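Local coordinates for DisA protein (Sorangium cellulosum, PDB 6CCA) that probably acts as a carbon methyltransferase that installs gem-dimethyl groups on polyketide intermediates of the disorazol trans-acyltransferase assembly line, at residues L369-S372 and P373-K376; K193-A196 and T197-H200; E137-R140 and R141-L145; L34-S37 and V38-Q42. All coordinates share one frame; numbering follows the deposited sequence.

Contact 1: L369-S372 and P373-K376; sequences LLSS and PMWK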
ATOM      1  N   LEU A 369      -6.690  -1.908   4.832  1.00 18.47           N
ATOM      2  CA  LEU A 369      -5.352  -2.357   5.277  1.00 18.13           C
ATOM      3  C   LEU A 369      -5.378  -3.326   6.425  1.00 17.57           C
ATOM      4  O   LEU A 369      -6.359  -3.330   7.212  1.00 19.44           O
ATOM      5  CB  LEU A 369      -4.532  -1.134   5.722  1.00 17.53           C
ATOM      6  CG  LEU A 369      -4.273  -0.040   4.685  1.00 16.62           C
ATOM      7  CD1 LEU A 369      -3.464   1.130   5.306  1.00 16.83           C
ATOM      8  CD2 LEU A 369      -3.597  -0.558   3.434  1.00 18.85           C
ATOM      9  N   LEU A 370      -4.287  -4.083   6.579  1.00 16.31           N
ATOM     10  CA  LEU A 370      -4.090  -4.946   7.696  1.00 16.64           C
ATOM     11  C   LEU A 370      -2.816  -4.660   8.398  1.00 16.96           C
ATOM     12  O   LEU A 370      -1.811  -4.312   7.767  1.00 16.37           O
ATOM     13  CB  LEU A 370      -4.101  -6.441   7.282  1.00 18.29           C
ATOM     14  CG  LEU A 370      -5.457  -7.108   7.011  1.00 17.45           C
ATOM     15  CD1 LEU A 370      -6.133  -6.645   5.773  1.00 17.60           C
ATOM     16  CD2 LEU A 370      -5.166  -8.595   6.834  1.00 20.69           C
ATOM     17  N   SER A 371      -2.791  -4.795   9.724  1.00 18.36           N
ATOM     18  CA  SER A 371      -1.553  -4.680  10.446  1.00 17.32           C
ATOM     19  C   SER A 371      -0.667  -5.944  10.235  1.00 17.37           C
ATOM     20  O   SER A 371      -1.145  -6.900   9.713  1.00 18.13           O
ATOM     21  CB  SER A 371      -1.784  -4.596  11.968  1.00 19.56           C
ATOM     22  OG  SER A 371      -2.330  -5.804  12.449  1.00 18.84           O
ATOM     23  N   SER A 372       0.589  -5.934  10.684  1.00 17.92           N
ATOM     24  CA  SER A 372       1.417  -7.116  10.486  1.00 20.28           C
ATOM     25  C   SER A 372       0.800  -8.333  11.194  1.00 21.21           C
ATOM     26  O   SER A 372       0.773  -9.423  10.589  1.00 17.50           O
ATOM     27  CB  SER A 372       2.907  -6.964  10.876  1.00 20.85           C
ATOM     28  OG  SER A 372       3.574  -6.193   9.865  1.00 18.87           O
ATOM     29  N   PRO A 373       0.383  -8.169  12.475  1.00 20.76           N
ATOM     30  CA  PRO A 373      -0.225  -9.352  13.147  1.00 22.40           C
ATOM     31  C   PRO A 373      -1.465  -9.833  12.442  1.00 20.01           C
ATOM     32  O   PRO A 373      -1.637 -11.048  12.257  1.00 22.42           O
ATOM     33  CB  PRO A 373      -0.505  -8.873  14.604  1.00 23.98           C
ATOM     34  CG  PRO A 373       0.459  -7.721  14.835  1.00 25.32           C
ATOM     35  CD  PRO A 373       0.696  -7.068  13.433  1.00 22.59           C
ATOM     36  N   MET A 374      -2.283  -8.930  11.947  1.00 21.14           N
ATOM     37  CA  MET A 374      -3.458  -9.324  11.161  1.00 21.11           C
ATOM     38  C   MET A 374      -3.122 -10.063   9.846  1.00 22.39           C
ATOM     39  O   MET A 374      -3.749 -11.064   9.515  1.00 20.89           O
ATOM     40  CB  MET A 374      -4.377  -8.143  10.844  1.00 22.93           C
ATOM     41  CG  MET A 374      -5.070  -7.515  12.085  1.00 22.81           C
ATOM     42  SD  MET A 374      -5.663  -5.828  11.723  1.00 21.46           S
ATOM     43  CE  MET A 374      -7.104  -6.137  10.795  1.00 19.64           C
ATOM     44  N   TRP A 375      -2.116  -9.600   9.131  1.00 17.63           N
ATOM     45  CA  TRP A 375      -1.671 -10.312   7.920  1.00 18.32           C
ATOM     46  C   TRP A 375      -1.124 -11.705   8.267  1.00 17.05           C
ATOM     47  O   TRP A 375      -1.446 -12.681   7.569  1.00 19.48           O
ATOM     48  CB  TRP A 375      -0.537  -9.538   7.233  1.00 16.99           C
ATOM     49  CG  TRP A 375      -0.982  -8.499   6.246  1.00 15.95           C
ATOM     50  CD1 TRP A 375      -0.775  -7.165   6.391  1.00 18.22           C
ATOM     51  CD2 TRP A 375      -1.624  -8.660   4.950  1.00 17.26           C
ATOM     52  NE1 TRP A 375      -1.227  -6.490   5.284  1.00 16.84           N
ATOM     53  CE2 TRP A 375      -1.809  -7.368   4.423  1.00 15.99           C
ATOM     54  CE3 TRP A 375      -2.106  -9.756   4.215  1.00 18.08           C
ATOM     55  CZ2 TRP A 375      -2.390  -7.133   3.216  1.00 17.13           C
ATOM     56  CZ3 TRP A 375      -2.748  -9.514   3.026  1.00 18.70           C
ATOM     57  CH2 TRP A 375      -2.862  -8.194   2.531  1.00 19.52           C
ATOM     58  N   LYS A 376      -0.395 -11.793   9.370  1.00 19.27           N
ATOM     59  CA  LYS A 376       0.171 -13.082   9.820  1.00 20.45           C
ATOM     60  C   LYS A 376      -0.955 -14.059  10.067  1.00 21.44           C
ATOM     61  O   LYS A 376      -0.983 -15.199   9.476  1.00 19.24           O
ATOM     62  CB  LYS A 376       1.170 -12.898  10.980  1.00 24.46           C
ATOM     63  CG  LYS A 376       1.850 -14.186  11.430  1.00 25.04           C
ATOM     64  CD  LYS A 376       2.822 -13.993  12.556  1.00 26.24           C
ATOM     65  CE  LYS A 376       3.595 -15.292  12.826  1.00 27.86           C
ATOM     66  NZ  LYS A 376       2.701 -16.267  13.389  1.00 29.83           N
TER
HETATM   67  O   HOH W   1      -2.114  -3.719   4.616  1.00 14.17           O
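Ser371 and Met374 grip each other where the chain turns into helix 372-381. The hydroxyl OG of Ser371 accepts from the backbone N of Met374 at 3.2 Å, taking up an N-H of the first helical turn as an N-cap does. OG can do this because chi1 of 66° tucks it between its own N and carbonyl carbon. Met374 answers with SD, a weak but nearly straight 3.6 Å bond from Ser371 N; chi1 (-66°) sets CG beside its backbone N and chi2 (161°) runs the chain on extended. Pro373 has no N-H to satisfy. Regular helix bonding then starts: Trp375 N gives to Ser371 O (2.9 Å) and Lys376 N to Ser372 O (2.9 Å). The Trp375 indole N-H is not matched by Leu370 O, which sits at a poor angle. Instead NE1 donates to water 1 at 3.0 Å, in the plane of the ring, and Leu370 N donates to the same water, also at 3.0 Å. Leu370 CB packs over one face of the five-membered ring, 3.6 Å from its centroid, as a CH-pi contact. Two polar ends find partners elsewhere in the chain: Ser372 OG bonds Asn403 ND2, and Lys376 NZ forms a salt bridge with Glu380. Serine at the N-cap, bonded both ways with the residue three further on, makes a capping box, here with methionine sulfur as the weak second acceptor.

Contact 2: K193-A196 and T197-H200; sequences KGNA and TADH
The carboxylate of Asp199 folds back against the turn that precedes its helix, Asn195 O over one face, 3.2 Å from Asp199 CG. On that same side, 25° out of the carboxylate plane, Gly194 N donates to OD1 from the syn direction at 2.9 Å, and Gly194 CA lies close to OD2. A second flat group is the Asn195 carboxamide. Ala198 N reaches its OD1 at 3.2 Å from well above the carbonyl plane, 42° out of it, and Ala198 CB leans obliquely on the amide from the same side, 3.5 Å from OD1. OD1 also accepts from water 2 (2.9 Å), which takes the N-H of Thr197 in turn, and from Tyr154 OH. ND2 is held by Pro190 O and Leu191 O of the preceding helix, so both amide ends are occupied and its rotation fixed. A chi1 near 62° swings the amide back over its own main chain, OD1 overhanging the first turn. The third is the His200 imidazole, its NE2 hydrogen-bonded to His392 NE2 and the rings steeply inclined. Behind the cap the helix bonds begin, Asp199 N to Asn195 O and His200 N to Ala196 O, both 3.0 Å. Farther out, Lys193 NZ bonds Gly237 O of the methyltransferase domain. Gly194, with a left-handed backbone, makes the sharp turn between helices 189-192 and 196-216, and Asn195 begins the second as a classic asparagine N-cap.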
ATOM      1  N   LYS A 193       9.308   5.826  -4.421  1.00 18.84           N
ATOM      2  CA  LYS A 193      10.721   5.627  -4.395  1.00 21.42           C
ATOM      3  C   LYS A 193      11.483   6.941  -4.279  1.00 20.53           C
ATOM      4  O   LYS A 193      10.979   7.924  -4.615  1.00 22.80           O
ATOM      5  CB  LYS A 193      11.170   4.861  -5.636  1.00 25.78           C
ATOM      6  CG  LYS A 193      11.186   5.685  -6.886  1.00 33.11           C
ATOM      7  CD  LYS A 193      12.035   5.075  -7.970  1.00 40.91           C
ATOM      8  CE  LYS A 193      11.795   5.775  -9.294  1.00 46.16           C
ATOM      9  NZ  LYS A 193      10.607   5.239  -9.979  1.00 49.81           N
ATOM     10  N   GLY A 194      12.716   6.891  -3.827  1.00 17.62           N
ATOM     11  CA  GLY A 194      13.566   8.016  -3.654  1.00 18.94           C
ATOM     12  C   GLY A 194      13.407   8.731  -2.323  1.00 21.50           C
ATOM     13  O   GLY A 194      13.905   9.825  -2.159  1.00 21.51           O
ATOM     14  N   ASN A 195      12.701   8.162  -1.356  1.00 17.36           N
ATOM     15  CA  ASN A 195      12.687   8.706  -0.050  1.00 17.38           C
ATOM     16  C   ASN A 195      13.035   7.541   0.901  1.00 15.51           C
ATOM     17  O   ASN A 195      12.896   6.398   0.521  1.00 16.91           O
ATOM     18  CB  ASN A 195      11.330   9.326   0.269  1.00 17.21           C
ATOM     19  CG  ASN A 195      10.135   8.316   0.241  1.00 16.17           C
ATOM     20  OD1 ASN A 195       9.883   7.587   1.176  1.00 15.91           O
ATOM     21  ND2 ASN A 195       9.392   8.298  -0.897  1.00 17.93           N
ATOM     22  N   ALA A 196      13.514   7.830   2.080  1.00 16.52           N
ATOM     23  CA  ALA A 196      14.109   6.805   2.899  1.00 16.05           C
ATOM     24  C   ALA A 196      13.199   5.630   3.256  1.00 15.15           C
ATOM     25  O   ALA A 196      13.618   4.461   3.098  1.00 16.08           O
ATOM     26  CB  ALA A 196      14.690   7.379   4.162  1.00 17.62           C
ATOM     27  N   THR A 197      12.010   5.901   3.749  1.00 14.94           N
ATOM     28  CA  THR A 197      11.155   4.779   4.191  1.00 15.02           C
ATOM     29  C   THR A 197      10.740   3.917   2.984  1.00 14.34           C
ATOM     30  O   THR A 197      10.833   2.674   3.048  1.00 14.55           O
ATOM     31  CB  THR A 197       9.931   5.258   5.000  1.00 16.50           C
ATOM     32  OG1 THR A 197       9.078   6.038   4.176  1.00 16.49           O
ATOM     33  CG2 THR A 197      10.367   6.059   6.250  1.00 17.95           C
ATOM     34  N   ALA A 198      10.301   4.533   1.884  1.00 15.08           N
ATOM     35  CA  ALA A 198       9.891   3.731   0.706  1.00 15.67           C
ATOM     36  C   ALA A 198      11.104   2.864   0.212  1.00 17.47           C
ATOM     37  O   ALA A 198      10.951   1.684  -0.156  1.00 15.42           O
ATOM     38  CB  ALA A 198       9.351   4.575  -0.443  1.00 17.02           C
ATOM     39  N   ASP A 199      12.280   3.486   0.144  1.00 15.02           N
ATOM     40  CA  ASP A 199      13.440   2.774  -0.367  1.00 15.88           C
ATOM     41  C   ASP A 199      13.845   1.645   0.529  1.00 14.95           C
ATOM     42  O   ASP A 199      14.214   0.584   0.037  1.00 17.49           O
ATOM     43  CB  ASP A 199      14.632   3.734  -0.553  1.00 17.87           C
ATOM     44  CG  ASP A 199      14.438   4.687  -1.718  1.00 19.19           C
ATOM     45  OD1 ASP A 199      13.572   4.454  -2.581  1.00 20.23           O
ATOM     46  OD2 ASP A 199      15.202   5.672  -1.736  1.00 19.94           O
ATOM     47  N   HIS A 200      13.685   1.790   1.831  1.00 15.07           N
ATOM     48  CA  HIS A 200      14.018   0.713   2.765  1.00 14.64           C
ATOM     49  C   HIS A 200      13.180  -0.542   2.445  1.00 14.60           C
ATOM     50  O   HIS A 200      13.690  -1.677   2.301  1.00 15.73           O
ATOM     51  CB  HIS A 200      13.748   1.158   4.187  1.00 16.13           C
ATOM     52  CG  HIS A 200      13.829   0.053   5.161  1.00 18.72           C
ATOM     53  ND1 HIS A 200      14.985  -0.249   5.845  1.00 20.08           N
ATOM     54  CD2 HIS A 200      12.908  -0.851   5.559  1.00 19.72           C
ATOM     55  CE1 HIS A 200      14.756  -1.279   6.654  1.00 20.98           C
ATOM     56  NE2 HIS A 200      13.502  -1.653   6.501  1.00 19.06           N
TER
HETATM   57  O   HOH W   2      10.597   8.406   3.827  1.00 16.44           O

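Contact 3: E137-R140 and R141-L145; sequences EVER and RMQQL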
ATOM      1  N   GLU A 137      -1.612  28.899  10.293  1.00 21.61           N
ATOM      2  CA  GLU A 137      -0.829  27.927  11.033  1.00 26.04           C
ATOM      3  C   GLU A 137      -0.403  26.747  10.147  1.00 23.34           C
ATOM      4  O   GLU A 137       0.767  26.334  10.153  1.00 21.87           O
ATOM      5  CB  GLU A 137      -1.641  27.319  12.167  1.00 31.87           C
ATOM      6  CG  GLU A 137      -1.444  27.872  13.557  1.00 45.70           C
ATOM      7  CD  GLU A 137      -2.523  27.279  14.494  1.00 50.42           C
ATOM      8  OE1 GLU A 137      -2.583  26.027  14.611  1.00 45.05           O
ATOM      9  OE2 GLU A 137      -3.364  28.046  15.029  1.00 50.13           O
ATOM     10  N   VAL A 138      -1.370  26.180   9.480  1.00 20.27           N
ATOM     11  CA  VAL A 138      -1.083  24.978   8.630  1.00 20.81           C
ATOM     12  C   VAL A 138      -0.177  25.271   7.475  1.00 18.26           C
ATOM     13  O   VAL A 138       0.690  24.459   7.156  1.00 19.43           O
ATOM     14  CB  VAL A 138      -2.334  24.150   8.175  1.00 21.15           C
ATOM     15  CG1 VAL A 138      -3.109  23.701   9.394  1.00 23.64           C
ATOM     16  CG2 VAL A 138      -3.200  24.874   7.128  1.00 21.36           C
ATOM     17  N   GLU A 139      -0.293  26.439   6.834  1.00 18.52           N
ATOM     18  CA  GLU A 139       0.647  26.781   5.755  1.00 21.22           C
ATOM     19  C   GLU A 139       2.085  26.939   6.216  1.00 20.40           C
ATOM     20  O   GLU A 139       2.990  26.386   5.578  1.00 19.74           O
ATOM     21  CB  GLU A 139       0.123  28.021   4.964  1.00 22.67           C
ATOM     22  CG  GLU A 139       0.822  28.151   3.601  1.00 25.19           C
ATOM     23  CD  GLU A 139       2.143  28.903   3.689  1.00 25.09           C
ATOM     24  OE1 GLU A 139       2.385  29.492   4.785  1.00 23.78           O
ATOM     25  OE2 GLU A 139       2.933  28.897   2.683  1.00 23.46           O
ATOM     26  N   ARG A 140       2.275  27.543   7.420  1.00 20.96           N
ATOM     27  CA  ARG A 140       3.604  27.648   8.039  1.00 23.59           C
ATOM     28  C   ARG A 140       4.107  26.273   8.370  1.00 20.86           C
ATOM     29  O   ARG A 140       5.268  25.931   8.123  1.00 21.06           O
ATOM     30  CB  ARG A 140       3.634  28.549   9.311  1.00 26.68           C
ATOM     31  CG  ARG A 140       3.476  30.054   9.030  1.00 40.75           C
ATOM     32  CD  ARG A 140       3.556  31.022  10.275  1.00 43.62           C
ATOM     33  NE  ARG A 140       2.330  30.993  11.137  1.00 52.66           N
ATOM     34  CZ  ARG A 140       1.281  31.835  11.100  1.00 52.79           C
ATOM     35  NH1 ARG A 140       1.232  32.875  10.261  1.00 51.70           N
ATOM     36  NH2 ARG A 140       0.262  31.623  11.918  1.00 54.42           N
ATOM     37  N   ARG A 141       3.254  25.445   8.954  1.00 21.89           N
ATOM     38  CA  ARG A 141       3.690  24.057   9.353  1.00 19.03           C
ATOM     39  C   ARG A 141       4.077  23.219   8.188  1.00 18.37           C
ATOM     40  O   ARG A 141       5.061  22.500   8.254  1.00 18.79           O
ATOM     41  CB  ARG A 141       2.596  23.355  10.172  1.00 19.00           C
ATOM     42  CG  ARG A 141       2.997  22.037  10.836  1.00 20.47           C
ATOM     43  CD  ARG A 141       4.258  22.236  11.624  1.00 21.36           C
ATOM     44  NE  ARG A 141       4.567  21.029  12.390  1.00 19.53           N
ATOM     45  CZ  ARG A 141       5.744  20.849  13.002  1.00 22.36           C
ATOM     46  NH1 ARG A 141       6.720  21.759  12.837  1.00 20.72           N
ATOM     47  NH2 ARG A 141       5.966  19.732  13.695  1.00 20.16           N
ATOM     48  N   MET A 142       3.339  23.337   7.099  1.00 16.96           N
ATOM     49  CA  MET A 142       3.657  22.693   5.839  1.00 17.73           C
ATOM     50  C   MET A 142       5.077  23.041   5.407  1.00 18.77           C
ATOM     51  O   MET A 142       5.860  22.169   5.026  1.00 18.29           O
ATOM     52  CB  MET A 142       2.654  23.133   4.749  1.00 18.78           C
ATOM     53  CG  MET A 142       2.905  22.479   3.393  1.00 18.84           C
ATOM     54  SD  MET A 142       4.174  23.226   2.373  1.00 23.16           S
ATOM     55  CE  MET A 142       3.391  24.814   1.927  1.00 24.90           C
ATOM     56  N   GLN A 143       5.445  24.325   5.457  1.00 18.07           N
ATOM     57  CA  GLN A 143       6.794  24.718   5.009  1.00 20.82           C
ATOM     58  C   GLN A 143       7.891  24.150   5.894  1.00 19.88           C
ATOM     59  O   GLN A 143       8.925  23.682   5.382  1.00 20.23           O
ATOM     60  CB  GLN A 143       6.953  26.252   4.990  1.00 24.98           C
ATOM     61  CG  GLN A 143       6.094  26.859   3.899  1.00 27.76           C
ATOM     62  CD  GLN A 143       6.604  28.240   3.450  1.00 35.86           C
ATOM     63  OE1 GLN A 143       7.830  28.450   3.401  1.00 38.16           O
ATOM     64  NE2 GLN A 143       5.682  29.164   3.092  1.00 31.77           N
ATOM     65  N   GLN A 144       7.616  24.122   7.185  1.00 18.28           N
ATOM     66  CA  GLN A 144       8.549  23.509   8.154  1.00 22.63           C
ATOM     67  C   GLN A 144       8.751  22.016   7.883  1.00 21.05           C
ATOM     68  O   GLN A 144       9.854  21.519   7.868  1.00 18.16           O
ATOM     69  CB  GLN A 144       8.003  23.695   9.546  1.00 22.48           C
ATOM     70  CG  GLN A 144       7.945  25.145   9.980  1.00 24.61           C
ATOM     71  CD  GLN A 144       7.329  25.365  11.323  1.00 23.88           C
ATOM     72  OE1 GLN A 144       6.582  24.554  11.852  1.00 26.21           O
ATOM     73  NE2 GLN A 144       7.595  26.559  11.885  1.00 25.50           N
ATOM     74  N   LEU A 145       7.640  21.302   7.617  1.00 17.66           N
ATOM     75  CA  LEU A 145       7.725  19.862   7.437  1.00 17.62           C
ATOM     76  C   LEU A 145       8.285  19.523   6.105  1.00 18.94           C
ATOM     77  O   LEU A 145       8.942  18.490   5.980  1.00 18.37           O
ATOM     78  CB  LEU A 145       6.408  19.198   7.746  1.00 18.00           C
ATOM     79  CG  LEU A 145       5.905  19.304   9.170  1.00 18.82           C
ATOM     80  CD1 LEU A 145       4.580  18.526   9.330  1.00 20.03           C
ATOM     81  CD2 LEU A 145       6.932  18.746  10.161  1.00 19.19           C
TER
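Glu139 and Gln143, one helical turn apart, are joined by a side-chain hydrogen bond. Gln143 NE2 gives to OE2 of Glu139 at 2.8 Å, meeting the carboxylate from its syn side, with OE2 close to the amide plane. The two flat groups stand nearly perpendicular, 87° apart. Glu139 reaches across because its chain bends at chi2 (-85°), whereas that of Gln143 runs on extended beyond CG. The firm part lies beneath: Arg141 N bonds Glu137 O (2.9 Å), Met142 N bonds Val138 O (2.9 Å) and Gln144 N bonds Arg140 O (3.1 Å). Val138 packs on Asp67 and Cys71 of helix 55-75, while Met142 turns to Val155 and Trp159 of helix 152-163. The solvent side is looser. Arg140 is exposed, and what it gives to the next turn is its carbonyl O, against which Gln144 CG lies. Arg141 has more around it: NH1 donates to Gln144 OE1 at 3.0 Å from above that amide's carbonyl plane, while Leu145 CD2 sits over the centre of one guanidinium face, 3.7 Å above it. Polar i to i+4 and i to i+3 pairs outside, apolar side chains inside: helix 135-146 is an amphipathic surface helix packed on helices 55-75 and 152-163.

Contact 4: L34-S37 and V38-Q42; sequences LERS and VPRIQ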
ATOM      1  N   LEU A  34      11.631 -21.062   2.829  1.00 16.71           N
ATOM      2  CA  LEU A  34      11.437 -19.798   3.492  1.00 18.69           C
ATOM      3  C   LEU A  34      12.050 -19.731   4.877  1.00 18.37           C
ATOM      4  O   LEU A  34      12.682 -18.745   5.233  1.00 18.08           O
ATOM      5  CB  LEU A  34       9.965 -19.442   3.550  1.00 17.28           C
ATOM      6  CG  LEU A  34       9.622 -18.041   4.099  1.00 17.65           C
ATOM      7  CD1 LEU A  34      10.388 -16.974   3.395  1.00 19.30           C
ATOM      8  CD2 LEU A  34       8.127 -17.766   4.047  1.00 18.00           C
ATOM      9  N   GLU A  35      11.928 -20.792   5.634  1.00 18.11           N
ATOM     10  CA  GLU A  35      12.422 -20.765   7.049  1.00 21.82           C
ATOM     11  C   GLU A  35      13.892 -20.386   7.088  1.00 18.41           C
ATOM     12  O   GLU A  35      14.289 -19.497   7.847  1.00 19.42           O
ATOM     13  CB  GLU A  35      12.175 -22.156   7.687  1.00 24.65           C
ATOM     14  CG  GLU A  35      12.703 -22.331   9.106  1.00 29.50           C
ATOM     15  CD  GLU A  35      12.323 -23.692   9.729  1.00 35.66           C
ATOM     16  OE1 GLU A  35      11.576 -24.521   9.138  1.00 34.03           O
ATOM     17  OE2 GLU A  35      12.794 -23.917  10.858  1.00 42.10           O
ATOM     18  N   ARG A  36      14.703 -20.977   6.234  1.00 21.48           N
ATOM     19  CA  ARG A  36      16.124 -20.665   6.289  1.00 24.59           C
ATOM     20  C   ARG A  36      16.512 -19.393   5.563  1.00 24.65           C
ATOM     21  O   ARG A  36      17.617 -18.869   5.743  1.00 23.62           O
ATOM     22  CB  ARG A  36      16.925 -21.832   5.758  1.00 28.88           C
ATOM     23  CG  ARG A  36      16.917 -21.995   4.252  1.00 34.60           C
ATOM     24  CD  ARG A  36      17.508 -23.371   3.985  1.00 44.02           C
ATOM     25  NE  ARG A  36      16.708 -24.174   3.077  1.00 45.88           N
ATOM     26  CZ  ARG A  36      17.069 -24.495   1.846  1.00 55.98           C
ATOM     27  NH1 ARG A  36      18.200 -24.036   1.331  1.00 64.48           N
ATOM     28  NH2 ARG A  36      16.272 -25.267   1.117  1.00 62.96           N
ATOM     29  N   SER A  37      15.604 -18.881   4.738  1.00 19.05           N
ATOM     30  CA  SER A  37      15.806 -17.604   4.089  1.00 18.18           C
ATOM     31  C   SER A  37      15.477 -16.339   4.907  1.00 17.52           C
ATOM     32  O   SER A  37      16.107 -15.342   4.696  1.00 19.02           O
ATOM     33  CB  SER A  37      14.950 -17.600   2.807  1.00 17.74           C
ATOM     34  OG  SER A  37      15.405 -18.561   1.881  1.00 19.63           O
ATOM     35  N   VAL A  38      14.557 -16.410   5.831  1.00 17.94           N
ATOM     36  CA  VAL A  38      14.100 -15.217   6.568  1.00 19.33           C
ATOM     37  C   VAL A  38      15.290 -14.524   7.262  1.00 21.20           C
ATOM     38  O   VAL A  38      15.462 -13.294   7.195  1.00 18.56           O
ATOM     39  CB  VAL A  38      12.902 -15.524   7.464  1.00 20.08           C
ATOM     40  CG1 VAL A  38      12.556 -14.340   8.313  1.00 21.67           C
ATOM     41  CG2 VAL A  38      11.705 -15.874   6.604  1.00 22.83           C
ATOM     42  N   PRO A  39      16.123 -15.278   7.946  1.00 20.45           N
ATOM     43  CA  PRO A  39      17.318 -14.593   8.531  1.00 20.81           C
ATOM     44  C   PRO A  39      18.278 -13.930   7.543  1.00 22.89           C
ATOM     45  O   PRO A  39      18.954 -13.032   7.923  1.00 23.44           O
ATOM     46  CB  PRO A  39      18.051 -15.768   9.328  1.00 22.89           C
ATOM     47  CG  PRO A  39      17.032 -16.816   9.471  1.00 22.95           C
ATOM     48  CD  PRO A  39      16.095 -16.721   8.248  1.00 22.28           C
ATOM     49  N   ARG A  40      18.360 -14.358   6.285  1.00 20.69           N
ATOM     50  CA  ARG A  40      19.173 -13.725   5.288  1.00 20.32           C
ATOM     51  C   ARG A  40      18.521 -12.450   4.748  1.00 20.81           C
ATOM     52  O   ARG A  40      19.173 -11.694   4.064  1.00 24.15           O
ATOM     53  CB  ARG A  40      19.414 -14.664   4.122  1.00 24.52           C
ATOM     54  CG  ARG A  40      20.248 -15.890   4.515  1.00 30.74           C
ATOM     55  CD  ARG A  40      20.372 -16.935   3.421  1.00 36.58           C
ATOM     56  NE  ARG A  40      21.233 -18.073   3.880  1.00 51.21           N
ATOM     57  CZ  ARG A  40      20.888 -19.378   3.996  1.00 54.51           C
ATOM     58  NH1 ARG A  40      19.686 -19.834   3.673  1.00 49.29           N
ATOM     59  NH2 ARG A  40      21.785 -20.275   4.434  1.00 54.93           N
ATOM     60  N   ILE A  41      17.237 -12.238   5.056  1.00 18.69           N
ATOM     61  CA  ILE A  41      16.493 -11.048   4.546  1.00 18.61           C
ATOM     62  C   ILE A  41      16.271 -10.028   5.673  1.00 19.63           C
ATOM     63  O   ILE A  41      16.304  -8.833   5.431  1.00 18.42           O
ATOM     64  CB  ILE A  41      15.153 -11.523   3.930  1.00 17.09           C
ATOM     65  CG1 ILE A  41      15.392 -12.486   2.760  1.00 17.57           C
ATOM     66  CG2 ILE A  41      14.256 -10.356   3.524  1.00 19.40           C
ATOM     67  CD1 ILE A  41      14.155 -13.288   2.431  1.00 17.68           C
ATOM     68  N   GLN A  42      15.995 -10.542   6.867  1.00 19.81           N
ATOM     69  CA  GLN A  42      15.740  -9.704   8.037  1.00 21.11           C
ATOM     70  C   GLN A  42      16.776  -8.618   8.178  1.00 20.35           C
ATOM     71  O   GLN A  42      17.975  -8.891   8.294  1.00 21.15           O
ATOM     72  CB  GLN A  42      15.766 -10.574   9.289  1.00 22.14           C
ATOM     73  CG  GLN A  42      15.600  -9.868  10.609  1.00 19.89           C
ATOM     74  CD  GLN A  42      14.374  -8.993  10.701  1.00 19.22           C
ATOM     75  OE1 GLN A  42      13.242  -9.430  10.506  1.00 19.73           O
ATOM     76  NE2 GLN A  42      14.606  -7.736  11.030  1.00 19.07           N
TER
HETATM   77  O   HOH W   3      18.147 -18.941   1.600  1.00 26.83           O
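Leu34 meets Val38 one turn on, CD1 to CG2 at 3.6 Å, the two side chains running at a slant. Its carbonyl O receives Val38 N at 3.1 Å, an i to i+4 helix bond. Leu34 also packs on Trp331 and Leu406, so the inner face of the helix rests on strands 330-337 and 402-409. Glu35 comes next: the residue four on is proline, with no N-H to offer, and Pro39 CD sits 3.3 Å from Glu35 O. This is a proline kink, and it belongs to a short helix laid over a mixed sheet with a parallel core and strand 402-409 running antiparallel beside 330-337, as in Rossmann-like class I methyltransferases. Arg36 follows. Its O lies 3.1 Å from Arg40 NH1, at too poor an angle for a hydrogen bond, and its CG touches that same nitrogen at 3.6 Å. The guanidinium planes stand 87° apart with NH1 atoms 5.0 Å from each other, so some mutual repulsion is likely. Ser37 closes the segment. Its O takes Arg40 N at 2.9 Å from above the carbonyl plane, in a tightened turn. Its OG, beside the backbone N at chi1 -65°, bonds Leu33 O and accepts from water 3, which in turn takes Arg40 NH1 at 2.7 Å. Ile41 CG1 and CD1 lie against Ser37 O, and the Ile41 side chain reaches Ser208 and Val211 of helix 196-216.

Overall arrangement
From the N terminus the order is contact 4, contact 3, contact 2, contact 1. Each is local and continuous, so none closes a long loop, and they follow in series without nesting or crossing. Contact 4, on helix 34-41, lies against the sheet and helix 196-216. Contact 3 is far off on helix 135-146, its centre about 42 Å from that of contact 4, where that helix packs against helices 55-75 and 152-163. Contact 2 begins helix 196-216, the same helix that contact 4 packs on, and its nearest atoms are about 8 Å from contact 4. Contact 1 opens helix 372-381, beside strands 330-337 and 387-389 and helix 315-325.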